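Local atomic coordinates of metallo-beta-lactamase family protein (Thermus thermophilus, PDB entry 2ZO4), a protein that binds two zinc ions in a metallo-beta-lactamase fold and is probably a hydrolase, its substrate not established. Residues A[13-17]-A[39-45]; A[33-38]-A[63-69]; A[149-153]-A[164-168]; A[209-215]-A[294-298]. All blocks are in the same frame, centred on the assembly; numbering follows the deposited sequence.

Interaction 1 of 4, residues A[13-17]-A[39-45]; sequences VPIPY and ALGTRAA
Leu40 puts its forked end against three residues of 13-17. From CB the chain turns to CG, which sits between the backbone N and the carbonyl carbon (chi1 77°), a compact bend that brings both methyls over the facing segment. CD1 meets the Tyr17 ring at its edge, 3.7 Å from CE2 and near the ring plane. The Leu40 side chain crosses that of Ile15 at about a right angle, CD2 lying 3.7 Å from Ile15 CG2, and CD2 meets Pro16 CD end on. A branched, flexible leucine suits a place where a ring edge, a methyl and a proline must be touched at once.

Farther along, Val13 CG1 lies 3.6 Å from Ala39 CB and 3.7 Å from Ala45 CB; the small alanines let the loop and the first turn of helix 43-55 come close to the strand end. The polar link is indirect: one water donates to Pro14 O at 2.7 Å and hydrogen-bonds Thr42 OG1. That hydroxyl also accepts from Ala45 N at 2.9 Å, capping the helix. Tyr17 OH is held by Thr137 and Arg140.

Ile15 also leans on Asp74 and His233, ligands of one zinc ion. The contact thus joins the end of edge strand 8-14 to the start of helix 43-55, beside the dinuclear zinc site of the metallo-beta-lactamase fold.

Interaction 2 of 4, residues A[33-38]-A[63-69]; sequences VALVDT and VKTILLT
Asp37 and Thr69 are joined by two hydrogen bonds that use both carboxylate oxygens. Thr69 N gives a nearly straight bond to Asp37 OD1 (2.9 Å, 171° at the hydrogen), and Thr69 OG1 donates to Asp37 OD2, also at 2.9 Å; each oxygen accepts on its syn lone pair. Thr69 can supply both donors because its OG1 stands between the backbone N and the carbonyl carbon (chi1 60°). Asp37 OD2 also bonds His75 ND1, and His75 binds zinc, so Asp37 is a second-shell residue that probably helps set the rotation of this ligand, while Thr69 directly precedes the zinc ligand His70.

Behind this pair runs the parallel ladder of strands 33-36 and 65-68: Leu35 N to Thr65 O, Leu67 N to Leu35 O at 2.8 Å, and Asp37 N to Leu67 O. Joined through helix 43-55 in the chain, the strands form a beta-alpha-beta unit of the mixed sheet, and Asp37 and Thr69 lie just past the C-terminal ends of the two strands, where the zinc site is built. At the other end Val33 O accepts from Lys64 N at 3.2 Å, more weakly from Thr65 N, and from a water that also bonds Thr65 OG1.

The Ile66 and Thr38 side chains cross at about a right angle, their CG2 methyls 3.5 Å apart, and Leu35 CB rests against both Val63 CG1 and Ile66 CD1; Phe82 of helix 79-84 covers this side. On the face of Ala34 and Val36, Ala34 CB lies 3.8 Å from Thr65 CB, and Leu67 packs on Leu156 and Val158 of the second sheet.

Interaction 3 of 4, residues A[149-153]-A[164-168]; sequences PLRDG and RVLWT
The Asp152 carboxylate and the Trp167 indole stand with their planes 65° apart, and they meet through the base of the tryptophan, whose CB lies 3.5 Å from Asp152 OD1. The ring itself leads away to stack on His92, with NE1 bonded to Asp173 O. Trp167 N donates to Asp152 OD1 at 2.7 Å, reaching it from above the carboxylate plane, 39° out of it. Asp152 extends to this N-H because its CG lies anti to the backbone N (chi1 -170°). OD1 also takes a salt bridge from Arg220 of helix 210-222, a cationic partner that would be expected to stabilise the charged carboxylate.

The other flat group, the Arg164 guanidinium, has Gly153 O at its edge, where NH1 donates over 3.0 Å. Bends at chi2 and chi3 fold the arginine back toward this carbonyl, while NE forms a salt bridge with Glu181. Gly153 N in turn donates to Val165 O at 2.8 Å. Its positive phi (81°) is easily adopted by a residue without a side chain, which suits this turning point. Beneath, Val165 CG1 makes an apolar contact with Leu150 CB (4.2 Å) and also lies against the Arg151 carbonyl.

The arrangement is a connection between the two sheets of the alpha-beta/beta-alpha sandwich of metallo-beta-lactamases: the chain leaves edge strand 148-150 of one sheet and is fastened to strand 161-167 of the other.

Interaction 4 of 4, residues A[209-215]-A[294-298]; sequences NPLKDFL and AHLEY
Leu211 sets one methyl, CD2, over the faces of two aromatic rings of helix 286-301. It lies 3.8 Å from the centroid of the His295 ring, 18° off its normal, and 4.1 Å from that of Tyr298, both CH-pi contacts. With CG anti to the backbone N (chi1 -178°), the methyl reaches between the two rings, a place suited to a small apolar group. Tyr298 continues along the neighbouring helix: Lys212 CB lies 4.0 Å from CE1, and Leu215 CD1 is 3.9 Å from OH. At the ring edge sits Asn209 OD1, 3.6 Å from CD1.

The polar groups are joined through water. One water donates to Asn209 OD1 at 2.6 Å and to Ala294 O, and accepts from Leu211 N; a second links Asn209 ND2 to Tyr298 O. Small Ala294 admits Pro210, whose CG is 4.0 Å from its CB.

The short helical segments cross at -92°, with axes 9.0 Å apart. His295 is held at ND1 by Glu291 O and at NE2 by His251 of helix 240-261, and Leu255 of that helix touches both His295 and Tyr298, placing it beside this crossing of helices 210-222 and 286-301.

From the N terminus, the chain leaves strand 8-14 and returns after two more strands to close interaction 1 at the start of helix 43-55. Interaction 2 opens at 33-38, before that loop is closed, so the two cross; helix 43-55 connects the strands of interaction 2 along the chain. Both reach the first sheet. Interaction 3 follows as a short closure round strand 155-158 and the start of strand 161-167, leading from the first sheet to the second; its nearest atoms are about 5 Å from interaction 2. Interaction 4 closes a span of 78 residues, tying helix 210-222 to the C-terminal helix 286-301, on the opposite side of the chain's centre from interactions 1 and 2.

Interaction 1 of 4, residues A[13-17]-A[39-45]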
loop_
_atom_site.group_PDB
_atom_site.type_symbol
_atom_site.label_atom_id
_atom_site.label_comp_id
_atom_site.label_asym_id
_atom_site.label_seq_id
_atom_site.Cartn_x
_atom_site.Cartn_y
_atom_site.Cartn_z
ATOM N N VAL A 13 0.865 -10.228 -11.557
ATOM C CA VAL A 13 2.146 -10.856 -11.223
ATOM C C VAL A 13 2.035 -11.623 -9.901
ATOM O O VAL A 13 1.510 -11.085 -8.927
ATOM C CB VAL A 13 3.291 -9.795 -11.156
ATOM C CG1 VAL A 13 4.602 -10.419 -10.723
ATOM C CG2 VAL A 13 3.469 -9.103 -12.497
ATOM N N PRO A 14 2.514 -12.888 -9.866
ATOM C CA PRO A 14 2.472 -13.687 -8.631
ATOM C C PRO A 14 3.398 -13.149 -7.540
ATOM O O PRO A 14 4.516 -12.726 -7.824
ATOM C CB PRO A 14 2.938 -15.080 -9.082
ATOM C CG PRO A 14 2.844 -15.067 -10.584
ATOM C CD PRO A 14 3.098 -13.652 -10.983
ATOM N N ILE A 15 2.908 -13.163 -6.303
ATOM C CA ILE A 15 3.668 -12.692 -5.143
ATOM C C ILE A 15 3.592 -13.705 -3.991
ATOM O O ILE A 15 2.550 -14.336 -3.784
ATOM C CB ILE A 15 3.219 -11.274 -4.667
ATOM C CG1 ILE A 15 1.715 -11.231 -4.359
ATOM C CG2 ILE A 15 3.608 -10.219 -5.694
ATOM C CD1 ILE A 15 1.259 -9.978 -3.608
ATOM N N PRO A 16 4.700 -13.873 -3.243
ATOM C CA PRO A 16 4.749 -14.883 -2.184
ATOM C C PRO A 16 4.077 -14.434 -0.880
ATOM O O PRO A 16 4.588 -14.715 0.208
ATOM C CB PRO A 16 6.253 -15.084 -1.980
ATOM C CG PRO A 16 6.845 -13.756 -2.291
ATOM C CD PRO A 16 5.977 -13.141 -3.364
ATOM N N TYR A 17 2.936 -13.755 -1.003
ATOM C CA TYR A 17 2.179 -13.243 0.140
ATOM C C TYR A 17 0.702 -13.636 0.016
ATOM O O TYR A 17 0.246 -13.959 -1.082
ATOM C CB TYR A 17 2.349 -11.719 0.260
ATOM C CG TYR A 17 3.798 -11.305 0.375
ATOM C CD1 TYR A 17 4.516 -11.540 1.548
ATOM C CD2 TYR A 17 4.460 -10.708 -0.698
ATOM C CE1 TYR A 17 5.854 -11.183 1.657
ATOM C CE2 TYR A 17 5.798 -10.346 -0.602
ATOM C CZ TYR A 17 6.487 -10.585 0.580
ATOM O OH TYR A 17 7.809 -10.232 0.688
ATOM N N ALA A 39 6.217 -5.164 -8.829
ATOM C CA ALA A 39 6.356 -6.444 -8.123
ATOM C C ALA A 39 7.673 -6.501 -7.339
ATOM O O ALA A 39 8.100 -5.495 -6.768
ATOM C CB ALA A 39 6.216 -7.633 -9.085
ATOM N N LEU A 40 8.323 -7.662 -7.320
ATOM C CA LEU A 40 9.508 -7.862 -6.475
ATOM C C LEU A 40 10.420 -8.972 -6.998
ATOM O O LEU A 40 10.068 -9.685 -7.941
ATOM C CB LEU A 40 9.096 -8.135 -5.016
ATOM C CG LEU A 40 8.554 -9.509 -4.600
ATOM C CD1 LEU A 40 8.340 -9.534 -3.096
ATOM C CD2 LEU A 40 7.265 -9.880 -5.335
ATOM N N GLY A 41 11.584 -9.111 -6.364
ATOM C CA GLY A 41 12.645 -9.988 -6.849
ATOM C C GLY A 41 12.512 -11.440 -6.450
ATOM O O GLY A 41 13.250 -11.926 -5.595
ATOM N N THR A 42 11.551 -12.128 -7.055
ATOM C CA THR A 42 11.507 -13.586 -7.020
ATOM C C THR A 42 11.639 -14.040 -8.461
ATOM O O THR A 42 11.389 -13.255 -9.375
ATOM C CB THR A 42 10.190 -14.149 -6.421
ATOM O OG1 THR A 42 9.090 -13.891 -7.303
ATOM C CG2 THR A 42 9.902 -13.549 -5.050
ATOM N N ARG A 43 12.025 -15.297 -8.665
ATOM C CA ARG A 43 12.117 -15.865 -10.008
ATOM C C ARG A 43 10.749 -15.879 -10.699
ATOM O O ARG A 43 10.638 -15.534 -11.883
ATOM C CB ARG A 43 12.723 -17.274 -9.959
ATOM N N ALA A 44 9.716 -16.257 -9.950
ATOM C CA ALA A 44 8.353 -16.322 -10.474
ATOM C C ALA A 44 7.785 -14.947 -10.840
ATOM O O ALA A 44 7.092 -14.813 -11.845
ATOM C CB ALA A 44 7.438 -17.035 -9.488
ATOM N N ALA A 45 8.073 -13.936 -10.023
ATOM C CA ALA A 45 7.599 -12.576 -10.290
ATOM C C ALA A 45 8.345 -11.921 -11.454
ATOM O O ALA A 45 7.720 -11.345 -12.345
ATOM C CB ALA A 45 7.687 -11.714 -9.035
HETATM O O HOH W 1 6.423 -14.201 -6.639
#

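Interaction 2 of 4, residues A[33-38]-A[63-69]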
loop_
_atom_site.group_PDB
_atom_site.type_symbol
_atom_site.label_atom_id
_atom_site.label_comp_id
_atom_site.label_asym_id
_atom_site.label_seq_id
_atom_site.Cartn_x
_atom_site.Cartn_y
_atom_site.Cartn_z
ATOM N N VAL A 33 7.444 4.352 -22.514
ATOM C CA VAL A 33 6.923 3.202 -21.782
ATOM C C VAL A 33 7.102 3.437 -20.276
ATOM O O VAL A 33 8.192 3.805 -19.816
ATOM C CB VAL A 33 7.622 1.870 -22.188
ATOM C CG1 VAL A 33 7.046 0.699 -21.403
ATOM C CG2 VAL A 33 7.489 1.604 -23.692
ATOM N N ALA A 34 6.032 3.216 -19.520
ATOM C CA ALA A 34 6.052 3.391 -18.072
ATOM C C ALA A 34 5.364 2.239 -17.362
ATOM O O ALA A 34 4.425 1.648 -17.891
ATOM C CB ALA A 34 5.391 4.699 -17.690
ATOM N N LEU A 35 5.845 1.925 -16.164
ATOM C CA LEU A 35 5.182 0.966 -15.288
ATOM C C LEU A 35 4.654 1.628 -14.022
ATOM O O LEU A 35 5.363 2.407 -13.376
ATOM C CB LEU A 35 6.129 -0.168 -14.896
ATOM C CG LEU A 35 6.052 -1.520 -15.612
ATOM C CD1 LEU A 35 7.135 -2.429 -15.062
ATOM C CD2 LEU A 35 4.688 -2.181 -15.458
ATOM N N VAL A 36 3.402 1.322 -13.691
ATOM C CA VAL A 36 2.845 1.643 -12.388
ATOM C C VAL A 36 3.035 0.395 -11.521
ATOM O O VAL A 36 2.405 -0.640 -11.767
ATOM C CB VAL A 36 1.352 2.055 -12.471
ATOM C CG1 VAL A 36 0.780 2.313 -11.085
ATOM C CG2 VAL A 36 1.184 3.289 -13.353
ATOM N N ASP A 37 3.927 0.510 -10.532
ATOM C CA ASP A 37 4.343 -0.594 -9.647
ATOM C C ASP A 37 5.170 -1.671 -10.373
ATOM O O ASP A 37 5.167 -1.736 -11.605
ATOM C CB ASP A 37 3.151 -1.161 -8.859
ATOM C CG ASP A 37 2.546 -0.133 -7.908
ATOM O OD1 ASP A 37 3.260 0.829 -7.542
ATOM O OD2 ASP A 37 1.364 -0.280 -7.524
ATOM N N THR A 38 5.900 -2.488 -9.609
ATOM C CA THR A 38 7.006 -3.276 -10.176
ATOM C C THR A 38 7.136 -4.718 -9.683
ATOM O O THR A 38 8.070 -5.413 -10.083
ATOM C CB THR A 38 8.382 -2.604 -9.906
ATOM O OG1 THR A 38 8.607 -2.518 -8.492
ATOM C CG2 THR A 38 8.455 -1.225 -10.521
ATOM N N VAL A 63 11.442 -0.017 -20.218
ATOM C CA VAL A 63 10.647 0.716 -19.231
ATOM C C VAL A 63 11.476 1.844 -18.617
ATOM O O VAL A 63 12.326 1.607 -17.759
ATOM C CB VAL A 63 10.096 -0.205 -18.116
ATOM C CG1 VAL A 63 9.141 0.573 -17.219
ATOM C CG2 VAL A 63 9.402 -1.422 -18.707
ATOM N N LYS A 64 11.213 3.068 -19.055
ATOM C CA LYS A 64 12.037 4.215 -18.672
ATOM C C LYS A 64 11.455 5.059 -17.536
ATOM O O LYS A 64 12.158 5.895 -16.967
ATOM C CB LYS A 64 12.344 5.087 -19.898
ATOM C CG LYS A 64 13.357 4.469 -20.876
ATOM C CD LYS A 64 14.772 4.473 -20.297
ATOM C CE LYS A 64 15.789 3.894 -21.281
ATOM N NZ LYS A 64 17.182 3.978 -20.737
ATOM N N THR A 65 10.180 4.845 -17.212
ATOM C CA THR A 65 9.534 5.559 -16.102
ATOM C C THR A 65 8.847 4.574 -15.165
ATOM O O THR A 65 8.106 3.691 -15.610
ATOM C CB THR A 65 8.504 6.613 -16.593
ATOM O OG1 THR A 65 9.132 7.503 -17.513
ATOM C CG2 THR A 65 7.944 7.436 -15.421
ATOM N N ILE A 66 9.112 4.725 -13.870
ATOM C CA ILE A 66 8.458 3.924 -12.847
ATOM C C ILE A 66 7.647 4.836 -11.933
ATOM O O ILE A 66 8.185 5.782 -11.349
ATOM C CB ILE A 66 9.474 3.111 -12.001
ATOM C CG1 ILE A 66 10.399 2.260 -12.890
ATOM C CG2 ILE A 66 8.748 2.265 -10.945
ATOM C CD1 ILE A 66 9.718 1.128 -13.656
ATOM N N LEU A 67 6.353 4.546 -11.823
ATOM C CA LEU A 67 5.477 5.258 -10.900
ATOM C C LEU A 67 5.047 4.318 -9.775
ATOM O O LEU A 67 4.350 3.336 -10.019
ATOM C CB LEU A 67 4.255 5.828 -11.639
ATOM C CG LEU A 67 4.524 6.724 -12.858
ATOM C CD1 LEU A 67 3.230 7.104 -13.547
ATOM C CD2 LEU A 67 5.311 7.979 -12.475
ATOM N N LEU A 68 5.471 4.617 -8.549
ATOM C CA LEU A 68 5.159 3.764 -7.398
ATOM C C LEU A 68 4.000 4.304 -6.575
ATOM O O LEU A 68 4.029 5.448 -6.124
ATOM C CB LEU A 68 6.387 3.581 -6.492
ATOM C CG LEU A 68 7.627 2.900 -7.078
ATOM C CD1 LEU A 68 8.735 2.812 -6.029
ATOM C CD2 LEU A 68 7.306 1.517 -7.640
ATOM N N THR A 69 2.986 3.469 -6.369
ATOM C CA THR A 69 1.870 3.830 -5.501
ATOM C C THR A 69 2.321 3.901 -4.044
ATOM O O THR A 69 1.929 4.813 -3.317
ATOM C CB THR A 69 0.675 2.860 -5.647
ATOM O OG1 THR A 69 1.089 1.529 -5.315
ATOM C CG2 THR A 69 0.125 2.893 -7.077
HETATM O O HOH W 2 8.645 6.602 -19.968
#

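Interaction 3 of 4, residues A[149-153]-A[164-168]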
loop_
_atom_site.group_PDB
_atom_site.type_symbol
_atom_site.label_atom_id
_atom_site.label_comp_id
_atom_site.label_asym_id
_atom_site.label_seq_id
_atom_site.Cartn_x
_atom_site.Cartn_y
_atom_site.Cartn_z
ATOM N N PRO A 149 10.649 12.617 -5.660
ATOM C CA PRO A 149 9.456 12.802 -4.828
ATOM C C PRO A 149 8.256 13.386 -5.572
ATOM O O PRO A 149 8.358 14.448 -6.199
ATOM C CB PRO A 149 9.931 13.757 -3.726
ATOM C CG PRO A 149 11.065 14.511 -4.333
ATOM C CD PRO A 149 11.720 13.575 -5.315
ATOM N N LEU A 150 7.131 12.678 -5.496
ATOM C CA LEU A 150 5.864 13.164 -6.027
ATOM C C LEU A 150 5.126 13.985 -4.980
ATOM O O LEU A 150 5.316 13.795 -3.784
ATOM C CB LEU A 150 4.981 12.001 -6.499
ATOM C CG LEU A 150 5.492 11.150 -7.668
ATOM C CD1 LEU A 150 4.632 9.900 -7.837
ATOM C CD2 LEU A 150 5.535 11.953 -8.953
ATOM N N ARG A 151 4.274 14.888 -5.451
ATOM C CA ARG A 151 3.521 15.784 -4.588
ATOM C C ARG A 151 2.031 15.621 -4.891
ATOM O O ARG A 151 1.655 15.364 -6.035
ATOM C CB ARG A 151 3.957 17.223 -4.867
ATOM C CG ARG A 151 3.924 18.134 -3.668
ATOM C CD ARG A 151 4.660 19.441 -3.944
ATOM N NE ARG A 151 6.117 19.291 -3.930
ATOM C CZ ARG A 151 6.967 20.271 -3.625
ATOM N NH1 ARG A 151 6.515 21.476 -3.301
ATOM N NH2 ARG A 151 8.273 20.048 -3.642
ATOM N N ASP A 152 1.187 15.773 -3.872
ATOM C CA ASP A 152 -0.260 15.703 -4.067
ATOM C C ASP A 152 -0.712 16.760 -5.072
ATOM O O ASP A 152 -0.268 17.909 -5.014
ATOM C CB ASP A 152 -1.000 15.880 -2.736
ATOM C CG ASP A 152 -2.494 15.582 -2.846
ATOM O OD1 ASP A 152 -2.868 14.592 -3.508
ATOM O OD2 ASP A 152 -3.301 16.340 -2.261
ATOM N N GLY A 153 -1.578 16.362 -6.002
ATOM C CA GLY A 153 -2.149 17.291 -6.979
ATOM C C GLY A 153 -1.269 17.617 -8.176
ATOM O O GLY A 153 -1.676 18.372 -9.060
ATOM N N ARG A 164 -3.042 12.457 -12.665
ATOM C CA ARG A 164 -3.065 13.299 -11.478
ATOM C C ARG A 164 -2.635 12.483 -10.267
ATOM O O ARG A 164 -3.203 11.423 -9.992
ATOM C CB ARG A 164 -4.465 13.882 -11.250
ATOM C CG ARG A 164 -4.565 14.865 -10.078
ATOM C CD ARG A 164 -3.936 16.221 -10.404
ATOM N NE ARG A 164 -4.658 16.897 -11.484
ATOM C CZ ARG A 164 -4.270 18.026 -12.074
ATOM N NH1 ARG A 164 -3.153 18.639 -11.699
ATOM N NH2 ARG A 164 -5.009 18.543 -13.049
ATOM N N VAL A 165 -1.634 12.982 -9.547
ATOM C CA VAL A 165 -1.159 12.329 -8.328
ATOM C C VAL A 165 -2.088 12.641 -7.153
ATOM O O VAL A 165 -2.280 13.805 -6.782
ATOM C CB VAL A 165 0.305 12.719 -7.994
ATOM C CG1 VAL A 165 0.792 12.006 -6.717
ATOM C CG2 VAL A 165 1.217 12.377 -9.160
ATOM N N LEU A 166 -2.673 11.592 -6.581
ATOM C CA LEU A 166 -3.559 11.744 -5.429
ATOM C C LEU A 166 -2.948 11.082 -4.211
ATOM O O LEU A 166 -2.930 9.857 -4.111
ATOM C CB LEU A 166 -4.939 11.143 -5.704
ATOM C CG LEU A 166 -5.694 11.491 -6.988
ATOM C CD1 LEU A 166 -6.964 10.666 -7.038
ATOM C CD2 LEU A 166 -6.014 12.988 -7.082
ATOM N N TRP A 167 -2.438 11.903 -3.297
ATOM C CA TRP A 167 -1.911 11.422 -2.030
ATOM C C TRP A 167 -3.061 10.846 -1.222
ATOM O O TRP A 167 -4.035 11.544 -0.903
ATOM C CB TRP A 167 -1.213 12.551 -1.269
ATOM C CG TRP A 167 -0.614 12.159 0.057
ATOM C CD1 TRP A 167 0.037 10.993 0.358
ATOM C CD2 TRP A 167 -0.585 12.953 1.250
ATOM N NE1 TRP A 167 0.459 11.009 1.669
ATOM C CE2 TRP A 167 0.092 12.200 2.239
ATOM C CE3 TRP A 167 -1.064 14.229 1.580
ATOM C CZ2 TRP A 167 0.300 12.681 3.539
ATOM C CZ3 TRP A 167 -0.862 14.706 2.879
ATOM C CH2 TRP A 167 -0.187 13.931 3.840
ATOM N N THR A 168 -2.954 9.553 -0.934
ATOM C CA THR A 168 -3.994 8.809 -0.232
ATOM C C THR A 168 -3.377 8.005 0.923
ATOM O O THR A 168 -3.272 6.772 0.843
ATOM C CB THR A 168 -4.768 7.882 -1.197
ATOM O OG1 THR A 168 -3.868 7.361 -2.184
ATOM C CG2 THR A 168 -5.897 8.651 -1.901
#

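Interaction 4 of 4, residues A[209-215]-A[294-298]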
loop_
_atom_site.group_PDB
_atom_site.type_symbol
_atom_site.label_atom_id
_atom_site.label_comp_id
_atom_site.label_asym_id
_atom_site.label_seq_id
_atom_site.Cartn_x
_atom_site.Cartn_y
_atom_site.Cartn_z
ATOM N N ASN A 209 -1.836 8.566 13.295
ATOM C CA ASN A 209 -3.157 7.938 13.287
ATOM C C ASN A 209 -3.498 7.417 11.884
ATOM O O ASN A 209 -4.313 8.025 11.177
ATOM C CB ASN A 209 -4.210 8.942 13.793
ATOM C CG ASN A 209 -5.491 8.276 14.282
ATOM O OD1 ASN A 209 -5.733 7.094 14.043
ATOM N ND2 ASN A 209 -6.335 9.053 14.955
ATOM N N PRO A 210 -2.869 6.290 11.474
ATOM C CA PRO A 210 -3.034 5.772 10.107
ATOM C C PRO A 210 -4.473 5.490 9.678
ATOM O O PRO A 210 -4.802 5.714 8.512
ATOM C CB PRO A 210 -2.211 4.469 10.114
ATOM C CG PRO A 210 -2.036 4.127 11.549
ATOM C CD PRO A 210 -1.955 5.438 12.257
ATOM N N LEU A 211 -5.317 5.008 10.594
ATOM C CA LEU A 211 -6.725 4.724 10.268
ATOM C C LEU A 211 -7.509 5.998 9.940
ATOM O O LEU A 211 -8.351 5.999 9.042
ATOM C CB LEU A 211 -7.427 3.938 11.386
ATOM C CG LEU A 211 -8.890 3.534 11.129
ATOM C CD1 LEU A 211 -9.025 2.697 9.855
ATOM C CD2 LEU A 211 -9.497 2.795 12.309
ATOM N N LYS A 212 -7.224 7.073 10.670
ATOM C CA LYS A 212 -7.838 8.378 10.410
ATOM C C LYS A 212 -7.468 8.894 9.017
ATOM O O LYS A 212 -8.322 9.406 8.302
ATOM C CB LYS A 212 -7.442 9.396 11.489
ATOM C CG LYS A 212 -8.207 10.727 11.409
ATOM C CD LYS A 212 -8.012 11.564 12.669
ATOM C CE LYS A 212 -8.724 12.907 12.540
ATOM N NZ LYS A 212 -8.620 13.710 13.797
ATOM N N ASP A 213 -6.195 8.754 8.645
ATOM C CA ASP A 213 -5.729 9.038 7.282
ATOM C C ASP A 213 -6.470 8.196 6.246
ATOM O O ASP A 213 -6.877 8.704 5.206
ATOM C CB ASP A 213 -4.234 8.732 7.142
ATOM C CG ASP A 213 -3.346 9.781 7.779
ATOM O OD1 ASP A 213 -3.746 10.964 7.870
ATOM O OD2 ASP A 213 -2.221 9.411 8.173
ATOM N N PHE A 214 -6.611 6.903 6.538
ATOM C CA PHE A 214 -7.212 5.945 5.612
ATOM C C PHE A 214 -8.660 6.287 5.318
ATOM O O PHE A 214 -9.089 6.238 4.169
ATOM C CB PHE A 214 -7.111 4.515 6.154
ATOM C CG PHE A 214 -7.603 3.465 5.194
ATOM C CD1 PHE A 214 -6.820 3.075 4.105
ATOM C CD2 PHE A 214 -8.843 2.856 5.380
ATOM C CE1 PHE A 214 -7.275 2.100 3.208
ATOM C CE2 PHE A 214 -9.306 1.883 4.490
ATOM C CZ PHE A 214 -8.522 1.510 3.400
ATOM N N LEU A 215 -9.406 6.633 6.362
ATOM C CA LEU A 215 -10.816 6.978 6.219
ATOM C C LEU A 215 -11.012 8.314 5.492
ATOM O O LEU A 215 -11.963 8.475 4.727
ATOM C CB LEU A 215 -11.528 6.955 7.584
ATOM C CG LEU A 215 -11.568 5.588 8.295
ATOM C CD1 LEU A 215 -12.038 5.713 9.744
ATOM C CD2 LEU A 215 -12.425 4.576 7.536
ATOM N N ALA A 294 -3.504 -0.240 14.802
ATOM C CA ALA A 294 -4.035 0.963 14.153
ATOM C C ALA A 294 -5.447 1.315 14.627
ATOM O O ALA A 294 -5.770 2.489 14.823
ATOM C CB ALA A 294 -4.025 0.792 12.639
ATOM N N HIS A 295 -6.285 0.295 14.783
ATOM C CA HIS A 295 -7.655 0.492 15.240
ATOM C C HIS A 295 -7.713 0.871 16.719
ATOM O O HIS A 295 -8.513 1.720 17.112
ATOM C CB HIS A 295 -8.503 -0.745 14.953
ATOM C CG HIS A 295 -8.913 -0.869 13.518
ATOM N ND1 HIS A 295 -8.020 -1.184 12.515
ATOM C CD2 HIS A 295 -10.114 -0.707 12.917
ATOM C CE1 HIS A 295 -8.657 -1.219 11.358
ATOM N NE2 HIS A 295 -9.928 -0.929 11.573
ATOM N N LEU A 296 -6.860 0.240 17.527
ATOM C CA LEU A 296 -6.747 0.571 18.945
ATOM C C LEU A 296 -6.297 2.018 19.179
ATOM O O LEU A 296 -6.818 2.698 20.064
ATOM C CB LEU A 296 -5.790 -0.394 19.647
ATOM C CG LEU A 296 -6.316 -1.807 19.927
ATOM C CD1 LEU A 296 -5.156 -2.768 20.136
ATOM C CD2 LEU A 296 -7.267 -1.808 21.130
ATOM N N GLU A 297 -5.335 2.481 18.389
ATOM C CA GLU A 297 -4.808 3.838 18.546
ATOM C C GLU A 297 -5.779 4.901 18.034
ATOM O O GLU A 297 -5.783 6.037 18.517
ATOM C CB GLU A 297 -3.419 3.969 17.909
ATOM C CG GLU A 297 -2.306 3.323 18.751
ATOM C CD GLU A 297 -2.190 3.931 20.151
ATOM O OE1 GLU A 297 -1.630 5.036 20.278
ATOM O OE2 GLU A 297 -2.650 3.303 21.126
ATOM N N TYR A 298 -6.610 4.517 17.068
ATOM C CA TYR A 298 -7.713 5.350 16.610
ATOM C C TYR A 298 -8.741 5.531 17.733
ATOM O O TYR A 298 -9.204 6.647 17.992
ATOM C CB TYR A 298 -8.367 4.716 15.379
ATOM C CG TYR A 298 -9.493 5.525 14.773
ATOM C CD1 TYR A 298 -9.242 6.459 13.770
ATOM C CD2 TYR A 298 -10.813 5.341 15.189
ATOM C CE1 TYR A 298 -10.267 7.197 13.210
ATOM C CE2 TYR A 298 -11.852 6.078 14.630
ATOM C CZ TYR A 298 -11.570 6.999 13.643
ATOM O OH TYR A 298 -12.592 7.723 13.081
HETATM O O HOH W 3 -4.889 4.729 13.574
HETATM O O HOH W 4 -9.011 8.938 16.125
#